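Local coordinates for probable transcriptional regulator (Pseudomonas aeruginosa, PDB 2ESN), which probably regulates transcription as a LysR-type DNA-binding protein, with an effector-binding domain likely to respond to a small molecule, at residues Ala114-Ala127 with Ala295-Ser307. Numbering follows the deposited sequence.
Sequences ALLPPLMNRLQHSA and AWMIGQLKGLDIS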
ATOM      1  N   ALA C 114     -30.270  -7.756  -0.321  1.00 27.63           N
ATOM      2  CA  ALA C 114     -30.894  -9.050  -0.663  1.00 28.80           C
ATOM      3  C   ALA C 114     -30.661 -10.128   0.449  1.00 27.66           C
ATOM      4  O   ALA C 114     -31.573 -10.890   0.810  1.00 26.18           O
ATOM      5  CB  ALA C 114     -30.481  -9.546  -2.083  1.00 29.05           C
ATOM      6  N   LEU C 115     -29.458 -10.131   0.996  1.00 28.16           N
ATOM      7  CA  LEU C 115     -29.015 -11.089   1.990  1.00 29.02           C
ATOM      8  C   LEU C 115     -29.362 -10.729   3.431  1.00 29.09           C
ATOM      9  O   LEU C 115     -29.860 -11.549   4.144  1.00 28.98           O
ATOM     10  CB  LEU C 115     -27.534 -11.246   1.911  1.00 29.18           C
ATOM     11  CG  LEU C 115     -26.790 -12.528   2.430  1.00 33.81           C
ATOM     12  CD1 LEU C 115     -25.576 -12.233   3.269  1.00 31.50           C
ATOM     13  CD2 LEU C 115     -27.567 -13.808   2.804  1.00 30.37           C
ATOM     14  N   LEU C 116     -29.072  -9.526   3.876  1.00 29.86           N
ATOM     15  CA  LEU C 116     -29.135  -9.267   5.324  1.00 29.48           C
ATOM     16  C   LEU C 116     -30.510  -9.403   5.989  1.00 30.20           C
ATOM     17  O   LEU C 116     -30.567  -9.917   7.120  1.00 30.67           O
ATOM     18  CB  LEU C 116     -28.524  -7.900   5.669  1.00 30.52           C
ATOM     19  CG  LEU C 116     -26.986  -7.774   5.541  1.00 33.13           C
ATOM     20  CD1 LEU C 116     -26.471  -6.427   6.164  1.00 30.84           C
ATOM     21  CD2 LEU C 116     -26.309  -8.897   6.197  1.00 28.30           C
ATOM     22  N   PRO C 117     -31.603  -8.877   5.362  1.00 29.85           N
ATOM     23  CA  PRO C 117     -32.922  -9.001   6.022  1.00 29.58           C
ATOM     24  C   PRO C 117     -33.311 -10.430   6.387  1.00 30.76           C
ATOM     25  O   PRO C 117     -33.614 -10.664   7.561  1.00 32.76           O
ATOM     26  CB  PRO C 117     -33.890  -8.341   4.993  1.00 29.98           C
ATOM     27  CG  PRO C 117     -32.900  -7.144   4.387  1.00 30.47           C
ATOM     28  CD  PRO C 117     -31.686  -8.016   4.142  1.00 29.24           C
ATOM     29  N   PRO C 118     -33.304 -11.370   5.418  1.00 29.55           N
ATOM     30  CA  PRO C 118     -33.666 -12.721   5.826  1.00 30.61           C
ATOM     31  C   PRO C 118     -32.589 -13.459   6.642  1.00 30.72           C
ATOM     32  O   PRO C 118     -32.928 -14.303   7.483  1.00 31.54           O
ATOM     33  CB  PRO C 118     -33.948 -13.445   4.497  1.00 29.18           C
ATOM     34  CG  PRO C 118     -33.087 -12.751   3.451  1.00 29.87           C
ATOM     35  CD  PRO C 118     -33.028 -11.271   3.956  1.00 30.13           C
ATOM     36  N   LEU C 119     -31.321 -13.164   6.385  1.00 30.33           N
ATOM     37  CA  LEU C 119     -30.234 -13.833   7.103  1.00 30.09           C
ATOM     38  C   LEU C 119     -30.300 -13.429   8.565  1.00 27.83           C
ATOM     39  O   LEU C 119     -30.297 -14.283   9.423  1.00 27.26           O
ATOM     40  CB  LEU C 119     -28.867 -13.395   6.568  1.00 30.02           C
ATOM     41  CG  LEU C 119     -27.649 -14.341   6.664  1.00 34.01           C
ATOM     42  CD1 LEU C 119     -26.264 -13.623   6.912  1.00 29.13           C
ATOM     43  CD2 LEU C 119     -27.728 -15.778   7.277  1.00 33.46           C
ATOM     44  N   MET C 120     -30.359 -12.135   8.835  1.00 26.89           N
ATOM     45  CA  MET C 120     -30.391 -11.671  10.194  1.00 28.24           C
ATOM     46  C   MET C 120     -31.737 -11.877  10.905  1.00 30.35           C
ATOM     47  O   MET C 120     -31.805 -11.932  12.122  1.00 30.63           O
ATOM     48  CB  MET C 120     -29.869 -10.263  10.293  1.00 28.09           C
ATOM     49  CG  MET C 120     -28.371 -10.098   9.722  1.00 26.26           C
ATOM     50  SD  MET C 120     -27.121 -11.172  10.368  1.00 11.75           S
ATOM     51  CE  MET C 120     -27.091 -10.693  11.992  1.00 23.83           C
ATOM     52  N   ASN C 121     -32.809 -12.009  10.134  1.00 31.94           N
ATOM     53  CA  ASN C 121     -34.084 -12.391  10.689  1.00 32.22           C
ATOM     54  C   ASN C 121     -33.938 -13.737  11.437  1.00 32.86           C
ATOM     55  O   ASN C 121     -34.541 -13.907  12.480  1.00 34.08           O
ATOM     56  CB  ASN C 121     -35.136 -12.561   9.568  1.00 32.40           C
ATOM     57  CG  ASN C 121     -36.474 -12.961  10.149  1.00 33.04           C
ATOM     58  OD1 ASN C 121     -37.126 -12.168  10.874  1.00 39.00           O
ATOM     59  ND2 ASN C 121     -36.753 -14.206  10.069  1.00 26.82           N
ATOM     60  N   ARG C 122     -33.218 -14.689  10.828  1.00 31.18           N
ATOM     61  CA  ARG C 122     -32.942 -15.966  11.421  1.00 32.93           C
ATOM     62  C   ARG C 122     -31.841 -15.836  12.516  1.00 33.95           C
ATOM     63  O   ARG C 122     -32.039 -16.224  13.677  1.00 33.91           O
ATOM     64  CB  ARG C 122     -32.494 -16.959  10.327  1.00 32.00           C
ATOM     65  CG  ARG C 122     -32.109 -18.331  10.897  1.00 33.84           C
ATOM     66  CD  ARG C 122     -31.290 -19.156   9.887  1.00 32.52           C
ATOM     67  NE  ARG C 122     -32.096 -19.496   8.711  1.00 30.68           N
ATOM     68  CZ  ARG C 122     -31.629 -20.200   7.681  1.00 34.18           C
ATOM     69  NH1 ARG C 122     -30.353 -20.601   7.679  1.00 32.19           N
ATOM     70  NH2 ARG C 122     -32.424 -20.472   6.647  1.00 35.66           N
ATOM     71  N   LEU C 123     -30.666 -15.319  12.132  1.00 31.79           N
ATOM     72  CA  LEU C 123     -29.484 -15.297  13.039  1.00 31.88           C
ATOM     73  C   LEU C 123     -29.652 -14.569  14.339  1.00 31.53           C
ATOM     74  O   LEU C 123     -29.050 -14.972  15.390  1.00 29.67           O
ATOM     75  CB  LEU C 123     -28.202 -14.861  12.301  1.00 32.75           C
ATOM     76  CG  LEU C 123     -27.748 -15.749  11.117  1.00 32.70           C
ATOM     77  CD1 LEU C 123     -26.280 -15.403  10.694  1.00 30.54           C
ATOM     78  CD2 LEU C 123     -27.853 -17.247  11.370  1.00 29.59           C
ATOM     79  N   GLN C 124     -30.464 -13.512  14.346  1.00 30.62           N
ATOM     80  CA  GLN C 124     -30.793 -12.855  15.618  1.00 30.09           C
ATOM     81  C   GLN C 124     -31.334 -13.856  16.696  1.00 30.59           C
ATOM     82  O   GLN C 124     -31.187 -13.625  17.870  1.00 31.76           O
ATOM     83  CB  GLN C 124     -31.791 -11.677  15.449  1.00 29.14           C
ATOM     84  CG  GLN C 124     -33.173 -12.171  15.107  1.00 30.29           C
ATOM     85  CD  GLN C 124     -34.168 -11.102  14.805  1.00 26.47           C
ATOM     86  OE1 GLN C 124     -34.102  -9.982  15.287  1.00 27.20           O
ATOM     87  NE2 GLN C 124     -35.091 -11.444  13.913  1.00 27.34           N
ATOM     88  N   HIS C 125     -31.947 -14.947  16.268  1.00 30.81           N
ATOM     89  CA  HIS C 125     -32.526 -15.951  17.173  1.00 30.56           C
ATOM     90  C   HIS C 125     -31.557 -17.090  17.317  1.00 30.75           C
ATOM     91  O   HIS C 125     -31.282 -17.499  18.412  1.00 29.95           O
ATOM     92  CB  HIS C 125     -33.886 -16.507  16.627  1.00 30.22           C
ATOM     93  CG  HIS C 125     -34.976 -15.471  16.550  1.00 27.68           C
ATOM     94  ND1 HIS C 125     -35.433 -14.796  17.662  1.00 34.23           N
ATOM     95  CD2 HIS C 125     -35.603 -14.909  15.485  1.00 24.19           C
ATOM     96  CE1 HIS C 125     -36.357 -13.912  17.295  1.00 34.40           C
ATOM     97  NE2 HIS C 125     -36.473 -13.966  15.977  1.00 29.63           N
ATOM     98  N   SER C 126     -31.100 -17.641  16.192  1.00 32.61           N
ATOM     99  CA  SER C 126     -30.315 -18.866  16.215  1.00 32.95           C
ATOM    100  C   SER C 126     -28.819 -18.697  16.621  1.00 34.77           C
ATOM    101  O   SER C 126     -28.166 -19.681  16.983  1.00 36.40           O
ATOM    102  CB  SER C 126     -30.394 -19.577  14.861  1.00 32.00           C
ATOM    103  OG  SER C 126     -29.649 -18.884  13.862  1.00 32.18           O
ATOM    104  N   ALA C 127     -28.285 -17.483  16.506  1.00 32.80           N
ATOM    105  CA  ALA C 127     -26.875 -17.224  16.730  1.00 32.98           C
ATOM    106  C   ALA C 127     -26.793 -15.839  17.246  1.00 32.29           C
ATOM    107  O   ALA C 127     -26.254 -14.953  16.594  1.00 33.58           O
ATOM    108  CB  ALA C 127     -26.076 -17.412  15.450  1.00 31.64           C
ATOM    109  N   ALA C 295     -17.780 -23.057   7.160  1.00 44.30           N
ATOM    110  CA  ALA C 295     -18.665 -24.156   6.743  1.00 43.84           C
ATOM    111  C   ALA C 295     -20.110 -23.914   7.245  1.00 42.90           C
ATOM    112  O   ALA C 295     -21.049 -24.141   6.536  1.00 43.41           O
ATOM    113  CB  ALA C 295     -18.111 -25.546   7.272  1.00 44.08           C
ATOM    114  N   TRP C 296     -20.268 -23.436   8.476  1.00 42.04           N
ATOM    115  CA  TRP C 296     -21.624 -23.148   8.992  1.00 41.30           C
ATOM    116  C   TRP C 296     -22.322 -22.041   8.151  1.00 40.88           C
ATOM    117  O   TRP C 296     -23.492 -22.204   7.688  1.00 40.67           O
ATOM    118  CB  TRP C 296     -21.514 -22.775  10.442  1.00 38.79           C
ATOM    119  CG  TRP C 296     -22.787 -22.287  11.064  1.00 41.27           C
ATOM    120  CD1 TRP C 296     -23.795 -23.049  11.558  1.00 39.29           C
ATOM    121  CD2 TRP C 296     -23.162 -20.919  11.294  1.00 36.89           C
ATOM    122  NE1 TRP C 296     -24.771 -22.247  12.080  1.00 39.15           N
ATOM    123  CE2 TRP C 296     -24.432 -20.934  11.894  1.00 36.58           C
ATOM    124  CE3 TRP C 296     -22.561 -19.678  10.995  1.00 38.81           C
ATOM    125  CZ2 TRP C 296     -25.109 -19.771  12.264  1.00 36.47           C
ATOM    126  CZ3 TRP C 296     -23.253 -18.484  11.369  1.00 39.51           C
ATOM    127  CH2 TRP C 296     -24.518 -18.560  11.993  1.00 38.27           C
ATOM    128  N   MET C 297     -21.592 -20.938   7.928  1.00 40.06           N
ATOM    129  CA  MET C 297     -22.165 -19.802   7.236  1.00 38.90           C
ATOM    130  C   MET C 297     -22.511 -20.211   5.825  1.00 40.02           C
ATOM    131  O   MET C 297     -23.573 -19.828   5.282  1.00 40.33           O
ATOM    132  CB  MET C 297     -21.260 -18.577   7.283  1.00 37.97           C
ATOM    133  CG  MET C 297     -21.902 -17.339   6.553  1.00 32.93           C
ATOM    134  SD  MET C 297     -23.445 -16.735   7.248  1.00 16.00           S
ATOM    135  CE  MET C 297     -22.821 -15.928   8.561  1.00 20.15           C
ATOM    136  N   ILE C 298     -21.647 -21.020   5.205  1.00 40.64           N
ATOM    137  CA  ILE C 298     -21.978 -21.555   3.890  1.00 39.85           C
ATOM    138  C   ILE C 298     -23.305 -22.340   3.930  1.00 40.50           C
ATOM    139  O   ILE C 298     -24.182 -22.132   3.109  1.00 39.77           O
ATOM    140  CB  ILE C 298     -20.871 -22.432   3.326  1.00 40.94           C
ATOM    141  CG1 ILE C 298     -19.697 -21.581   2.840  1.00 40.37           C
ATOM    142  CG2 ILE C 298     -21.373 -23.186   2.123  1.00 40.13           C
ATOM    143  CD1 ILE C 298     -18.397 -22.391   2.674  1.00 45.14           C
ATOM    144  N   GLY C 299     -23.460 -23.240   4.902  1.00 41.98           N
ATOM    145  CA  GLY C 299     -24.735 -23.959   5.046  1.00 43.43           C
ATOM    146  C   GLY C 299     -25.941 -23.078   5.405  1.00 43.85           C
ATOM    147  O   GLY C 299     -27.078 -23.398   5.036  1.00 42.88           O
ATOM    148  N   GLN C 300     -25.699 -21.980   6.136  1.00 44.82           N
ATOM    149  CA  GLN C 300     -26.774 -21.056   6.480  1.00 45.32           C
ATOM    150  C   GLN C 300     -27.481 -20.525   5.238  1.00 47.14           C
ATOM    151  O   GLN C 300     -28.712 -20.603   5.164  1.00 47.47           O
ATOM    152  CB  GLN C 300     -26.310 -19.905   7.390  1.00 45.41           C
ATOM    153  CG  GLN C 300     -26.123 -20.313   8.817  1.00 42.06           C
ATOM    154  CD  GLN C 300     -27.374 -20.988   9.435  1.00 42.00           C
ATOM    155  OE1 GLN C 300     -28.382 -20.328   9.682  1.00 37.12           O
ATOM    156  NE2 GLN C 300     -27.293 -22.307   9.697  1.00 40.74           N
ATOM    157  N   LEU C 301     -26.721 -20.020   4.256  1.00 48.00           N
ATOM    158  CA  LEU C 301     -27.324 -19.478   3.024  1.00 48.09           C
ATOM    159  C   LEU C 301     -28.014 -20.544   2.157  1.00 50.57           C
ATOM    160  O   LEU C 301     -28.846 -20.214   1.301  1.00 49.36           O
ATOM    161  CB  LEU C 301     -26.302 -18.730   2.204  1.00 47.83           C
ATOM    162  CG  LEU C 301     -26.077 -17.269   2.587  1.00 46.92           C
ATOM    163  CD1 LEU C 301     -25.651 -17.160   4.021  1.00 43.15           C
ATOM    164  CD2 LEU C 301     -25.064 -16.554   1.651  1.00 47.24           C
ATOM    165  N   LYS C 302     -27.706 -21.814   2.430  1.00 52.45           N
ATOM    166  CA  LYS C 302     -28.110 -22.891   1.548  1.00 55.79           C
ATOM    167  C   LYS C 302     -29.594 -22.938   1.417  1.00 56.50           C
ATOM    168  O   LYS C 302     -30.104 -22.699   0.318  1.00 58.44           O
ATOM    169  CB  LYS C 302     -27.453 -24.257   1.895  1.00 56.12           C
ATOM    170  CG  LYS C 302     -26.247 -24.522   0.932  1.00 58.24           C
ATOM    171  CD  LYS C 302     -25.104 -25.427   1.466  1.00 57.55           C
ATOM    172  CE  LYS C 302     -23.953 -25.417   0.422  1.00 60.67           C
ATOM    173  NZ  LYS C 302     -22.531 -25.805   0.887  1.00 63.29           N
ATOM    174  N   GLY C 303     -30.308 -23.163   2.517  1.00 55.63           N
ATOM    175  CA  GLY C 303     -31.763 -23.164   2.403  1.00 54.60           C
ATOM    176  C   GLY C 303     -32.430 -21.800   2.585  1.00 53.44           C
ATOM    177  O   GLY C 303     -33.659 -21.707   2.474  1.00 52.15           O
ATOM    178  N   LEU C 304     -31.636 -20.750   2.858  1.00 51.75           N
ATOM    179  CA  LEU C 304     -32.188 -19.400   3.123  1.00 50.22           C
ATOM    180  C   LEU C 304     -33.290 -18.861   2.153  1.00 50.30           C
ATOM    181  O   LEU C 304     -33.061 -18.781   0.960  1.00 49.10           O
ATOM    182  CB  LEU C 304     -31.045 -18.376   3.263  1.00 48.71           C
ATOM    183  CG  LEU C 304     -31.472 -17.014   3.818  1.00 43.36           C
ATOM    184  CD1 LEU C 304     -32.000 -17.031   5.298  1.00 41.52           C
ATOM    185  CD2 LEU C 304     -30.347 -16.042   3.653  1.00 43.28           C
ATOM    186  N   ASP C 305     -34.465 -18.469   2.675  1.00 51.59           N
ATOM    187  CA  ASP C 305     -35.559 -17.858   1.845  1.00 51.95           C
ATOM    188  C   ASP C 305     -35.361 -16.340   1.699  1.00 52.74           C
ATOM    189  O   ASP C 305     -35.457 -15.567   2.682  1.00 51.86           O
ATOM    190  CB  ASP C 305     -36.983 -18.186   2.376  1.00 52.88           C
ATOM    191  CG  ASP C 305     -38.138 -17.314   1.691  1.00 54.57           C
ATOM    192  OD1 ASP C 305     -38.126 -17.002   0.449  1.00 52.92           O
ATOM    193  OD2 ASP C 305     -39.114 -16.972   2.427  1.00 62.77           O
ATOM    194  N   ILE C 306     -35.090 -15.933   0.460  1.00 53.17           N
ATOM    195  CA  ILE C 306     -34.695 -14.573   0.150  1.00 55.03           C
ATOM    196  C   ILE C 306     -35.950 -13.788  -0.161  1.00 57.23           C
ATOM    197  O   ILE C 306     -36.076 -12.623   0.218  1.00 58.14           O
ATOM    198  CB  ILE C 306     -33.688 -14.536  -1.069  1.00 54.30           C
ATOM    199  CG1 ILE C 306     -32.527 -15.498  -0.833  1.00 53.52           C
ATOM    200  CG2 ILE C 306     -33.152 -13.084  -1.368  1.00 53.42           C
ATOM    201  CD1 ILE C 306     -31.706 -15.179   0.456  1.00 52.88           C
ATOM    202  N   SER C 307     -36.901 -14.455  -0.806  1.00 59.69           N
ATOM    203  CA  SER C 307     -38.004 -13.765  -1.527  1.00 62.07           C
ATOM    204  C   SER C 307     -38.980 -13.017  -0.585  1.00 62.69           C
ATOM    205  O   SER C 307     -39.467 -11.922  -0.924  1.00 63.77           O
ATOM    206  CB  SER C 307     -38.738 -14.755  -2.471  1.00 62.55           C
ATOM    207  OG  SER C 307     -37.791 -15.579  -3.182  1.00 63.93           O
TER
HETATM  208  O   HOH W   1     -34.152 -10.225   0.645  1.00 30.28           O
HETATM  209  O   HOH W   2     -30.706 -23.022   6.143  1.00 48.80           O
HETATM  210  O   HOH W   3     -35.273 -19.346   5.692  1.00 54.02           O
HETATM  211  O   HOH W   4     -29.003 -20.687  12.354  1.00 37.98           O
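Arg122 reaches from helix 109-126 across to Gln300 and Leu304 of 295-307. Its CG lies anti to the backbone N (chi1 177°), and a bend at chi3 turns the guanidinium toward Gln300 OE1 and O. CB and CG carry the chain outward with no atom of 295-307 within 4.2 Å; CD passes 3.1 Å from Gln300 OE1, and NE leads on to two nitrogens with different partners. NH1 donates a nearly straight bond to Gln300 OE1 (2.8 Å, 164°). The oxygen lies in the guanidinium plane, but the nitrogen stands above the amide carbonyl plane, the two flat groups being almost perpendicular. NH1 also makes a weak bond to the main-chain oxygen of Gln300. NH2 donates to a water that also accepts from the backbone N of Asp305, while Leu304 CD1 lies over one guanidinium face, 3.7 Å from NH2. A water also donates to Gln300 OE1, and CG of Gln300 lies over the centre of one face of the Trp296 ring.

Next to these polar bonds, leucines make most of the packing. Leu115 CD2 meets Leu304 CD2 at 3.7 Å and Leu301 CG at 3.8 Å, while Leu119 fits against Met297 and Leu301. Trp296 CH2 meets Leu123 CD2 at 3.6 Å and also touches Ala127 CB. At the other end Pro118 CB lies 3.2 Å from Asp305 O, while its CG packs on Ile306 CD1, and a water donates to both Ala114 O and Ile306 O. Leu115 and Leu301 continue inward onto Leu155 and Leu282 of the central sheet, whereas Leu116 packs on Val231 of the second subunit. Segments 114-126 and 295-303 thus cross at 109° beside the domain's mixed sheet, consistent with the periplasmic-binding-protein-like fold of LysR effector domains.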